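Local structure of enterochelin esterase (Salmonella enterica subsp. enterica serovar Typhimurium, 3MGA) at residues 138-143 with 148-153; 191-196 with 200-205; 257-262 with 296-301; 373-378 with 396-401. The protein probably hydrolyses the ester bonds of ferric enterobactin, the iron-loaded siderophore, so that the iron can be released inside the cell. All coordinates share one frame; numbering follows the deposited sequence. Where two conformers were deposited one is given.

Contact 1 stands apart: its hairpin, 138-143 with 148-153, belongs to the N-terminal part of the esterase, with its centre 27 to 33 Å from those of the other three. These share the alpha/beta-hydrolase part. Contact 2 joins strand ends at one side of the mixed sheet, contact 3 packs two helices, and contact 4 sets helix 385-399 against the edge strand 373-379. Contacts 2 and 4 touch, Pro203 CB lying 3.4 Å from Trp400 NE1, whereas contact 3 keeps about 7 Å, nearest atoms, from each. In contact 3 the Trp259 side chain lies near, without touching, the probable nucleophile elbow around Ser289, and the contact uses the helix 290-301 beside it.

Contact 1 (138-143 with 148-153); sequences SQSWRG and AVSALE
Trp141 and Val149 form the hydrogen-bonded antiparallel pair of a beta hairpin, Trp141 N giving to Val149 O at 3.2 Å and Val149 N to Trp141 O at 3.0 Å. Non-hydrogen-bonded pairs flank it, Ser140 with Ser150 and Arg142 with Ala148. The axes run at 146° to each other. Just before the strand, Gln139 sits at the centre of an inverse gamma turn, and its O still accepts from Ala151 N.

Trp141 and Val149 share one face of the sheet. A chi1 of 65° puts Trp141 CG between the backbone N and the carbonyl carbon, which lays the indole over the neighbouring strand. Val149 CG2 then stands over the five-membered ring, 3.6 Å from the centroid, in a CH-pi contact. Ala151 CB meets the same indole at its edge, in the ring plane, 3.4 Å from Trp141 CZ3. On the other face two hydroxyls pair, Ser150 OG giving to Ser140 OG at 3.0 Å; from outside, Asp134 N bonds to Ser150 OG and Asn137 O to Ser140 OG. The bent Arg142 chain brings its guanidinium back beside Ala148, whose N lies over one face and whose CB is 3.6 Å from Arg142 NH1.

Strand 140-142 is an outermost strand of a four-stranded antiparallel sheet, and 148-153 bonds on its far side to strand 92-100 through Tyr95 and Gly93. Trp141 also touches Met217 and, together with Ala151, Leu386 at the start of helix 385-399, so this edge of the N-terminal sheet meets the esterase part.

Contact 2 (191-196 with 200-205); sequences ILTTGD and EERPLA
Hydrogen bonds carry most of this contact, and Arg202 donates all of them. Its chain runs extended from CG to NE and offers the side of the guanidinium to a single backbone oxygen: Gly195 O takes Arg202 NH2 at 2.6 Å and Arg202 NE at 2.7 Å. Both bonds are bent, with N-H...O angles of 139° and 134°, as expected when two nitrogens share one acceptor. The oxygen lies close to the guanidinium plane.

The ionic part is looser. Asp196 OD1 reaches the same Arg202 NH2 at 3.3 Å, a salt bridge whose hydrogen bond is weak. The two side chains run alongside each other, pointing the same way, while carboxylate and guanidinium planes stand 48° apart.

Packing adds a little: Thr193 CB rests over one guanidinium face, 4.1 Å from Arg202 NH2. Outside the two segments, Arg202 NH1 bonds to Pro275 O.

Arg202 thus ties the turn after strand 185-193 to the approach to strand 204-207, neighbours of strand 236-240 in the mixed sheet. The buried guanidinium is satisfied largely by backbone carbonyls; Asp196 probably offsets part of its charge, and the side-on grip fixes the rotation of the group.

Contact 3 (257-262 with 296-301); sequences DFWLAV and LYAGLN
Trp259 and Tyr297 leave their helices by different torsions: Trp259 CG lies opposite its carbonyl carbon (chi1 -69°), whereas Tyr297 CG points opposite its backbone N (chi1 173°). Both cross the gap obliquely, from opposite helices, so that the two side chains slide past each other in opposite directions. This is helix-to-helix packing in the alpha/beta-hydrolase fold, between 256-273 and 290-301. The second helix begins within the probable nucleophile elbow (Gly287, Ser289, Gly291), and the Trp259 side chain lies near those residues without touching them.

The backbones come closest at Trp259 and Ala298, whose CA atoms are 6.7 Å apart. A residue as small as alanine lets the broad indole lie against the opposing helix. The methyl stands squarely over the ring system, with Ala298 CB 3.6 Å from the centroid of the five-membered ring and only 16° off its normal, a CH-pi contact. Phe258 CD2 covers the opposite indole face, so the ring is sandwiched between its own helix and its neighbour. Phe306 adds an edge-to-face contact, while Trp259 NE1 is satisfied by Ser294 OG, one turn before Ala298.

Tyr297 adds a smaller touch. The edge of its ring meets the pyrrole end of the indole, Tyr297 CD1 lying 4.0 Å from Trp259 CD1. Over one face of the phenol sits the amide of Asn301, which turns back to its own helix: Asn301 ND2 donates to Tyr297 O at 2.6 Å, and the same oxygen also accepts from Asn301 N.

Contact 4 (373-378 with 396-401); sequences SIFWRQ and LMLLWQ
Phe375 and Leu398 are the nearest CA pair of 373-378 and 396-401, 7.9 Å apart. Here helix 385-399 of the alpha/beta-hydrolase fold packs on an outermost strand of the mixed sheet.

Leu398 makes the contact from the helix side. Phe375 and Arg377, two residues apart on the strand, both direct their side chains at the helix, and the leucine reaches them with its CD1 methyl. Against Phe375 the fit is loose, Leu398 CD1 standing 4.2 Å from Phe375 CB, with the phenyl ring continuing past toward the helix backbone. Arg377 and Leu398 come at each other from opposite directions. In the conformer given, a bend at chi2 (-61°) brings the guanidinium round so that Leu398 CD1 lies over one face, 3.6 Å from Arg377 NH2.

Strand 344-350 runs beside 373-379, and its Arg344 touches Phe375 while bonding to the carbonyls of Leu398 and Leu399 at the helix end. Beyond it, Trp400 packs on Pro203. In the same conformer of Arg377 the guanidinium also bonds within its own strand: Arg377 NH1 donates to Trp376 O at 2.9 Å, coming in from above the carbonyl plane although the oxygen itself lies in the guanidinium plane.

Contact 1 (138-143 with 148-153)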
# COMPACT_ATOMS: atom_id res chain seq x y z
N SER A 138 1.90 0.36 -20.15
CA SER A 138 0.93 1.44 -19.97
C SER A 138 0.22 1.44 -18.61
O SER A 138 -0.56 2.35 -18.31
CB SER A 138 -0.13 1.38 -21.07
OG SER A 138 -0.84 0.15 -21.02
N GLN A 139 0.46 0.43 -17.79
CA GLN A 139 -0.17 0.34 -16.48
C GLN A 139 0.78 0.94 -15.45
O GLN A 139 1.38 0.24 -14.64
CB GLN A 139 -0.55 -1.10 -16.18
CG GLN A 139 -1.54 -1.64 -17.20
CD GLN A 139 -1.88 -3.09 -17.00
OE1 GLN A 139 -1.40 -3.74 -16.07
NE2 GLN A 139 -2.73 -3.62 -17.88
N SER A 140 0.88 2.27 -15.52
CA SER A 140 1.75 3.06 -14.66
C SER A 140 0.97 4.16 -13.93
O SER A 140 -0.16 4.48 -14.30
CB SER A 140 2.84 3.69 -15.51
OG SER A 140 3.60 2.68 -16.16
N TRP A 141 1.59 4.70 -12.89
CA TRP A 141 0.99 5.77 -12.10
C TRP A 141 2.06 6.45 -11.26
O TRP A 141 3.24 6.08 -11.31
CB TRP A 141 -0.12 5.21 -11.20
CG TRP A 141 0.36 4.25 -10.14
CD1 TRP A 141 0.60 4.54 -8.83
CD2 TRP A 141 0.66 2.87 -10.31
NE1 TRP A 141 1.03 3.41 -8.17
CE2 TRP A 141 1.07 2.37 -9.06
CE3 TRP A 141 0.63 2.00 -11.40
CZ2 TRP A 141 1.45 1.04 -8.87
CZ3 TRP A 141 1.00 0.68 -11.21
CH2 TRP A 141 1.41 0.21 -9.96
N ARG A 142 1.66 7.48 -10.52
CA ARG A 142 2.56 8.21 -9.64
C ARG A 142 2.61 7.43 -8.34
O ARG A 142 1.58 7.26 -7.68
CB ARG A 142 2.05 9.63 -9.39
CG ARG A 142 1.92 10.49 -10.64
CD ARG A 142 3.22 10.54 -11.45
NE ARG A 142 4.38 10.94 -10.65
CZ ARG A 142 5.62 11.07 -11.14
NH1 ARG A 142 5.86 10.86 -12.43
NH2 ARG A 142 6.61 11.44 -10.34
N GLY A 143 3.79 6.95 -7.97
CA GLY A 143 3.95 6.12 -6.78
C GLY A 143 3.68 6.75 -5.43
O GLY A 143 3.45 6.04 -4.45
N ALA A 148 7.43 7.86 -10.84
CA ALA A 148 6.43 7.00 -11.47
C ALA A 148 6.85 5.53 -11.32
O ALA A 148 8.03 5.21 -11.21
CB ALA A 148 6.28 7.37 -12.94
N VAL A 149 5.86 4.65 -11.31
CA VAL A 149 6.08 3.21 -11.17
C VAL A 149 5.22 2.46 -12.17
O VAL A 149 4.36 3.05 -12.81
CB VAL A 149 5.73 2.72 -9.76
CG1 VAL A 149 6.73 3.24 -8.75
CG2 VAL A 149 4.29 3.13 -9.39
N SER A 150 5.45 1.16 -12.28
CA SER A 150 4.69 0.31 -13.20
C SER A 150 4.20 -0.95 -12.50
O SER A 150 4.75 -1.36 -11.50
CB SER A 150 5.53 -0.01 -14.42
OG SER A 150 5.91 1.20 -15.07
N ALA A 151 3.14 -1.55 -13.04
CA ALA A 151 2.52 -2.72 -12.45
C ALA A 151 2.85 -4.03 -13.15
O ALA A 151 2.82 -4.13 -14.39
CB ALA A 151 1.02 -2.53 -12.41
N LEU A 152 3.14 -5.04 -12.34
CA LEU A 152 3.45 -6.39 -12.81
C LEU A 152 2.66 -7.37 -11.97
O LEU A 152 2.64 -7.27 -10.73
CB LEU A 152 4.95 -6.68 -12.68
CG LEU A 152 5.40 -8.04 -13.22
CD1 LEU A 152 4.88 -8.30 -14.63
CD2 LEU A 152 6.93 -8.15 -13.19
N GLU A 153 2.01 -8.32 -12.63
CA GLU A 153 1.22 -9.32 -11.93
C GLU A 153 1.41 -10.70 -12.54
O GLU A 153 1.31 -10.86 -13.75
CB GLU A 153 -0.27 -8.97 -12.03
CG GLU A 153 -0.64 -7.58 -11.57
CD GLU A 153 -2.15 -7.39 -11.49
OE1 GLU A 153 -2.59 -6.34 -11.00
OE2 GLU A 153 -2.89 -8.31 -11.89

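Contact 2 (191-196 with 200-205)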
# COMPACT_ATOMS: atom_id res chain seq x y z
N ILE A 191 -15.13 13.17 0.47
CA ILE A 191 -16.31 12.45 0.88
C ILE A 191 -17.00 11.79 -0.30
O ILE A 191 -17.38 12.46 -1.25
CB ILE A 191 -17.34 13.38 1.55
CG1 ILE A 191 -16.76 14.06 2.78
CG2 ILE A 191 -18.58 12.58 1.96
CD1 ILE A 191 -17.74 15.03 3.46
N LEU A 192 -17.15 10.48 -0.24
CA LEU A 192 -17.86 9.75 -1.28
C LEU A 192 -19.00 8.98 -0.62
O LEU A 192 -18.81 8.35 0.40
CB LEU A 192 -16.96 8.74 -1.99
CG LEU A 192 -17.68 7.88 -3.04
CD1 LEU A 192 -18.07 8.75 -4.22
CD2 LEU A 192 -16.81 6.72 -3.50
N THR A 193 -20.19 9.05 -1.21
CA THR A 193 -21.35 8.32 -0.72
C THR A 193 -21.74 7.35 -1.84
O THR A 193 -21.71 7.73 -3.00
CB THR A 193 -22.54 9.24 -0.41
OG1 THR A 193 -22.98 9.87 -1.61
CG2 THR A 193 -22.15 10.30 0.61
N THR A 194 -22.11 6.13 -1.49
CA THR A 194 -22.48 5.13 -2.50
C THR A 194 -23.89 4.57 -2.33
O THR A 194 -24.21 3.50 -2.85
CB THR A 194 -21.46 3.97 -2.51
OG1 THR A 194 -21.47 3.29 -1.25
CG2 THR A 194 -20.07 4.50 -2.80
N GLY A 195 -24.74 5.30 -1.62
CA GLY A 195 -26.13 4.87 -1.42
C GLY A 195 -26.94 5.94 -0.71
O GLY A 195 -26.40 6.69 0.11
N ASP A 196 -28.23 6.02 -1.04
CA ASP A 196 -29.13 7.00 -0.43
C ASP A 196 -30.18 6.36 0.49
O ASP A 196 -30.81 7.06 1.29
CB ASP A 196 -29.81 7.84 -1.52
CG ASP A 196 -28.82 8.74 -2.27
OD1 ASP A 196 -27.80 9.16 -1.68
OD2 ASP A 196 -29.08 9.06 -3.45
N GLU A 200 -29.06 7.11 7.62
CA GLU A 200 -28.58 7.00 9.01
C GLU A 200 -28.07 5.60 9.37
O GLU A 200 -27.50 5.41 10.44
CB GLU A 200 -29.66 7.44 10.02
CG GLU A 200 -30.03 8.94 10.00
CD GLU A 200 -30.83 9.38 8.77
OE1 GLU A 200 -31.34 8.50 8.04
OE2 GLU A 200 -30.97 10.61 8.56
N GLU A 201 -28.28 4.63 8.49
CA GLU A 201 -27.80 3.26 8.71
C GLU A 201 -26.48 3.02 7.97
O GLU A 201 -25.73 2.10 8.29
CB GLU A 201 -28.84 2.23 8.26
CG GLU A 201 -30.17 2.33 9.03
CD GLU A 201 -30.05 2.00 10.51
OE1 GLU A 201 -29.10 1.27 10.90
OE2 GLU A 201 -30.91 2.43 11.29
N ARG A 202 -26.19 3.86 6.98
CA ARG A 202 -24.94 3.74 6.21
C ARG A 202 -23.72 3.69 7.11
O ARG A 202 -23.57 4.54 7.98
CB ARG A 202 -24.71 4.98 5.37
CG ARG A 202 -25.66 5.31 4.26
CD ARG A 202 -25.34 6.76 3.97
NE ARG A 202 -25.84 7.30 2.73
CZ ARG A 202 -25.80 8.59 2.44
NH1 ARG A 202 -25.34 9.47 3.33
NH2 ARG A 202 -26.27 9.02 1.28
N PRO A 203 -22.84 2.72 6.88
CA PRO A 203 -21.62 2.69 7.66
C PRO A 203 -20.64 3.75 7.17
O PRO A 203 -20.61 4.08 5.97
CB PRO A 203 -21.05 1.31 7.35
CG PRO A 203 -21.57 0.99 6.00
CD PRO A 203 -22.94 1.56 5.97
N LEU A 204 -19.85 4.29 8.10
CA LEU A 204 -18.81 5.25 7.81
C LEU A 204 -17.50 4.48 7.77
O LEU A 204 -17.26 3.60 8.61
CB LEU A 204 -18.70 6.30 8.92
CG LEU A 204 -17.46 7.21 8.84
CD1 LEU A 204 -17.50 8.08 7.57
CD2 LEU A 204 -17.34 8.10 10.07
N ALA A 205 -16.65 4.82 6.79
CA ALA A 205 -15.36 4.19 6.64
C ALA A 205 -14.32 5.29 6.47
O ALA A 205 -14.42 6.11 5.55
CB ALA A 205 -15.36 3.26 5.41

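Contact 3 (257-262 with 296-301)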
# COMPACT_ATOMS: atom_id res chain seq x y z
N ASP A 257 -4.15 13.13 19.78
CA ASP A 257 -4.81 14.34 19.27
C ASP A 257 -5.41 14.16 17.89
O ASP A 257 -6.48 14.69 17.61
CB ASP A 257 -3.88 15.56 19.29
CG ASP A 257 -3.75 16.16 20.67
OD1 ASP A 257 -4.46 15.68 21.59
OD2 ASP A 257 -2.97 17.12 20.83
N PHE A 258 -4.74 13.41 17.02
CA PHE A 258 -5.27 13.19 15.69
C PHE A 258 -6.68 12.59 15.77
O PHE A 258 -7.62 13.12 15.18
CB PHE A 258 -4.36 12.29 14.86
CG PHE A 258 -4.90 11.97 13.51
CD1 PHE A 258 -4.79 12.89 12.47
CD2 PHE A 258 -5.53 10.76 13.26
CE1 PHE A 258 -5.29 12.60 11.22
CE2 PHE A 258 -6.03 10.48 12.00
CZ PHE A 258 -5.91 11.40 10.98
N TRP A 259 -6.81 11.51 16.52
CA TRP A 259 -8.11 10.83 16.66
C TRP A 259 -9.11 11.58 17.51
O TRP A 259 -10.32 11.47 17.27
CB TRP A 259 -7.92 9.39 17.12
CG TRP A 259 -7.31 8.58 16.05
CD1 TRP A 259 -6.03 8.12 16.00
CD2 TRP A 259 -7.92 8.21 14.82
NE1 TRP A 259 -5.82 7.44 14.83
CE2 TRP A 259 -6.97 7.49 14.08
CE3 TRP A 259 -9.20 8.41 14.28
CZ2 TRP A 259 -7.25 6.94 12.83
CZ3 TRP A 259 -9.48 7.88 13.04
CH2 TRP A 259 -8.50 7.16 12.32
N LEU A 260 -8.64 12.33 18.51
CA LEU A 260 -9.54 13.16 19.30
C LEU A 260 -10.13 14.21 18.37
O LEU A 260 -11.33 14.42 18.34
CB LEU A 260 -8.82 13.84 20.47
CG LEU A 260 -8.43 12.99 21.67
CD1 LEU A 260 -7.53 13.77 22.60
CD2 LEU A 260 -9.69 12.48 22.42
N ALA A 261 -9.25 14.86 17.60
CA ALA A 261 -9.65 15.89 16.65
C ALA A 261 -10.65 15.39 15.61
O ALA A 261 -11.60 16.10 15.28
CB ALA A 261 -8.41 16.46 15.95
N VAL A 262 -10.41 14.19 15.08
CA VAL A 262 -11.29 13.60 14.08
C VAL A 262 -12.71 13.40 14.63
O VAL A 262 -13.70 13.65 13.94
CB VAL A 262 -10.74 12.24 13.58
CG1 VAL A 262 -11.83 11.40 12.93
CG2 VAL A 262 -9.55 12.46 12.64
N LEU A 296 -5.42 0.72 14.13
CA LEU A 296 -5.57 -0.22 15.24
C LEU A 296 -5.57 0.59 16.54
O LEU A 296 -6.41 0.39 17.41
CB LEU A 296 -4.46 -1.26 15.25
CG LEU A 296 -4.54 -2.29 16.39
CD1 LEU A 296 -5.85 -3.09 16.33
CD2 LEU A 296 -3.33 -3.21 16.36
N TYR A 297 -4.62 1.51 16.65
CA TYR A 297 -4.52 2.39 17.80
C TYR A 297 -5.86 3.06 18.07
O TYR A 297 -6.29 3.16 19.22
CB TYR A 297 -3.41 3.42 17.56
CG TYR A 297 -3.29 4.51 18.60
CD1 TYR A 297 -3.95 5.72 18.45
CD2 TYR A 297 -2.48 4.34 19.71
CE1 TYR A 297 -3.83 6.73 19.37
CE2 TYR A 297 -2.35 5.36 20.66
CZ TYR A 297 -3.03 6.55 20.47
OH TYR A 297 -2.92 7.57 21.39
N ALA A 298 -6.52 3.50 17.00
CA ALA A 298 -7.84 4.15 17.12
C ALA A 298 -8.87 3.17 17.66
O ALA A 298 -9.59 3.49 18.60
CB ALA A 298 -8.29 4.69 15.76
N GLY A 299 -8.95 1.99 17.06
CA GLY A 299 -9.89 0.96 17.50
C GLY A 299 -9.63 0.51 18.92
O GLY A 299 -10.58 0.24 19.68
N LEU A 300 -8.36 0.42 19.29
CA LEU A 300 -7.96 0.02 20.64
C LEU A 300 -8.31 1.07 21.69
O LEU A 300 -8.73 0.71 22.79
CB LEU A 300 -6.46 -0.29 20.70
CG LEU A 300 -5.97 -1.55 19.97
CD1 LEU A 300 -4.45 -1.61 20.01
CD2 LEU A 300 -6.57 -2.81 20.59
N ASN A 301 -8.15 2.35 21.37
CA ASN A 301 -8.44 3.42 22.34
C ASN A 301 -9.88 3.95 22.34
O ASN A 301 -10.37 4.39 23.39
CB ASN A 301 -7.45 4.59 22.21
CG ASN A 301 -6.02 4.20 22.57
OD1 ASN A 301 -5.54 4.51 23.67
ND2 ASN A 301 -5.36 3.47 21.68

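Contact 4 (373-378 with 396-401)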
# COMPACT_ATOMS: atom_id res chain seq x y z
N SER A 373 -13.05 -10.51 16.83
CA SER A 373 -12.97 -11.19 15.54
C SER A 373 -11.78 -10.65 14.76
O SER A 373 -11.77 -9.49 14.38
CB SER A 373 -14.27 -10.95 14.77
OG SER A 373 -15.39 -11.31 15.55
N ILE A 374 -10.77 -11.49 14.54
CA ILE A 374 -9.54 -11.10 13.84
C ILE A 374 -9.40 -11.87 12.53
O ILE A 374 -9.53 -13.09 12.52
CB ILE A 374 -8.28 -11.43 14.66
CG1 ILE A 374 -8.40 -10.94 16.11
CG2 ILE A 374 -7.04 -10.83 14.00
CD1 ILE A 374 -8.46 -9.44 16.25
N PHE A 375 -9.13 -11.17 11.44
CA PHE A 375 -8.94 -11.79 10.13
C PHE A 375 -7.50 -11.65 9.69
O PHE A 375 -7.08 -10.58 9.29
CB PHE A 375 -9.82 -11.12 9.08
CG PHE A 375 -11.29 -11.19 9.38
CD1 PHE A 375 -11.90 -10.20 10.12
CD2 PHE A 375 -12.05 -12.24 8.89
CE1 PHE A 375 -13.25 -10.26 10.39
CE2 PHE A 375 -13.40 -12.30 9.16
CZ PHE A 375 -14.00 -11.32 9.91
N TRP A 376 -6.73 -12.73 9.74
CA TRP A 376 -5.34 -12.69 9.31
C TRP A 376 -5.25 -12.93 7.80
O TRP A 376 -5.80 -13.91 7.30
CB TRP A 376 -4.50 -13.73 10.07
CG TRP A 376 -3.08 -13.75 9.65
CD1 TRP A 376 -2.49 -14.62 8.79
CD2 TRP A 376 -2.06 -12.82 10.04
NE1 TRP A 376 -1.16 -14.31 8.63
CE2 TRP A 376 -0.87 -13.20 9.39
CE3 TRP A 376 -2.03 -11.71 10.89
CZ2 TRP A 376 0.34 -12.52 9.55
CZ3 TRP A 376 -0.82 -11.02 11.05
CH2 TRP A 376 0.34 -11.44 10.39
N ARG A 377 -4.58 -12.03 7.08
CA ARG A 377 -4.43 -12.16 5.63
C ARG A 377 -2.97 -11.97 5.20
O ARG A 377 -2.40 -10.89 5.34
CB ARG A 377 -5.34 -11.15 4.90
CG ARG A 377 -6.85 -11.42 5.06
CD ARG A 377 -7.23 -12.79 4.47
NE ARG A 377 -8.66 -13.10 4.51
CZ ARG A 377 -9.28 -13.69 5.53
NH1 ARG A 377 -8.60 -14.03 6.62
NH2 ARG A 377 -10.58 -13.93 5.46
N GLN A 378 -2.37 -13.04 4.66
CA GLN A 378 -0.99 -13.02 4.18
C GLN A 378 -1.05 -12.72 2.71
O GLN A 378 -1.88 -13.28 2.00
CB GLN A 378 -0.30 -14.37 4.35
CG GLN A 378 -0.22 -14.84 5.76
CD GLN A 378 0.51 -16.16 5.90
OE1 GLN A 378 1.14 -16.65 4.96
NE2 GLN A 378 0.43 -16.75 7.09
N LEU A 396 -12.76 -4.31 3.49
CA LEU A 396 -14.07 -3.69 3.77
C LEU A 396 -15.17 -4.75 3.70
O LEU A 396 -16.12 -4.73 4.47
CB LEU A 396 -14.34 -2.56 2.78
CG LEU A 396 -13.46 -1.31 2.94
CD1 LEU A 396 -13.46 -0.47 1.67
CD2 LEU A 396 -13.91 -0.49 4.17
N MSE A 397 -15.02 -5.69 2.77
CA MSE A 397 -16.00 -6.79 2.61
C MSE A 397 -15.97 -7.70 3.84
O MSE A 397 -17.00 -8.16 4.31
CB MSE A 397 -15.74 -7.58 1.32
CG MSE A 397 -15.98 -6.75 0.06
SE MSE A 397 -15.39 -7.60 -1.62
CE MSE A 397 -16.48 -9.20 -1.55
N LEU A 398 -14.78 -7.95 4.37
CA LEU A 398 -14.64 -8.76 5.58
C LEU A 398 -15.20 -8.03 6.78
O LEU A 398 -16.04 -8.56 7.51
CB LEU A 398 -13.18 -9.12 5.84
CG LEU A 398 -12.60 -10.08 4.82
CD1 LEU A 398 -11.11 -10.36 5.11
CD2 LEU A 398 -13.44 -11.38 4.83
N LEU A 399 -14.74 -6.80 6.99
CA LEU A 399 -15.22 -6.01 8.11
C LEU A 399 -16.74 -5.79 8.08
O LEU A 399 -17.37 -5.71 9.13
CB LEU A 399 -14.49 -4.67 8.20
CG LEU A 399 -13.01 -4.81 8.54
CD1 LEU A 399 -12.30 -3.47 8.44
CD2 LEU A 399 -12.84 -5.43 9.93
N TRP A 400 -17.32 -5.68 6.89
CA TRP A 400 -18.77 -5.47 6.77
C TRP A 400 -19.52 -6.71 6.35
O TRP A 400 -20.69 -6.63 5.99
CB TRP A 400 -19.11 -4.34 5.79
CG TRP A 400 -18.79 -2.98 6.25
CD1 TRP A 400 -18.99 -2.48 7.51
CD2 TRP A 400 -18.38 -1.88 5.45
NE1 TRP A 400 -18.65 -1.15 7.55
CE2 TRP A 400 -18.28 -0.76 6.29
CE3 TRP A 400 -18.06 -1.74 4.09
CZ2 TRP A 400 -17.87 0.49 5.82
CZ3 TRP A 400 -17.65 -0.52 3.63
CH2 TRP A 400 -17.57 0.59 4.49
N GLN A 401 -18.88 -7.87 6.43
CA GLN A 401 -19.52 -9.13 6.03
C GLN A 401 -20.91 -9.33 6.65
O GLN A 401 -21.81 -9.78 5.95
CB GLN A 401 -18.62 -10.32 6.35
CG GLN A 401 -19.06 -11.61 5.68
CD GLN A 401 -18.10 -12.75 5.97
OE1 GLN A 401 -17.48 -13.30 5.06
NE2 GLN A 401 -17.93 -13.07 7.25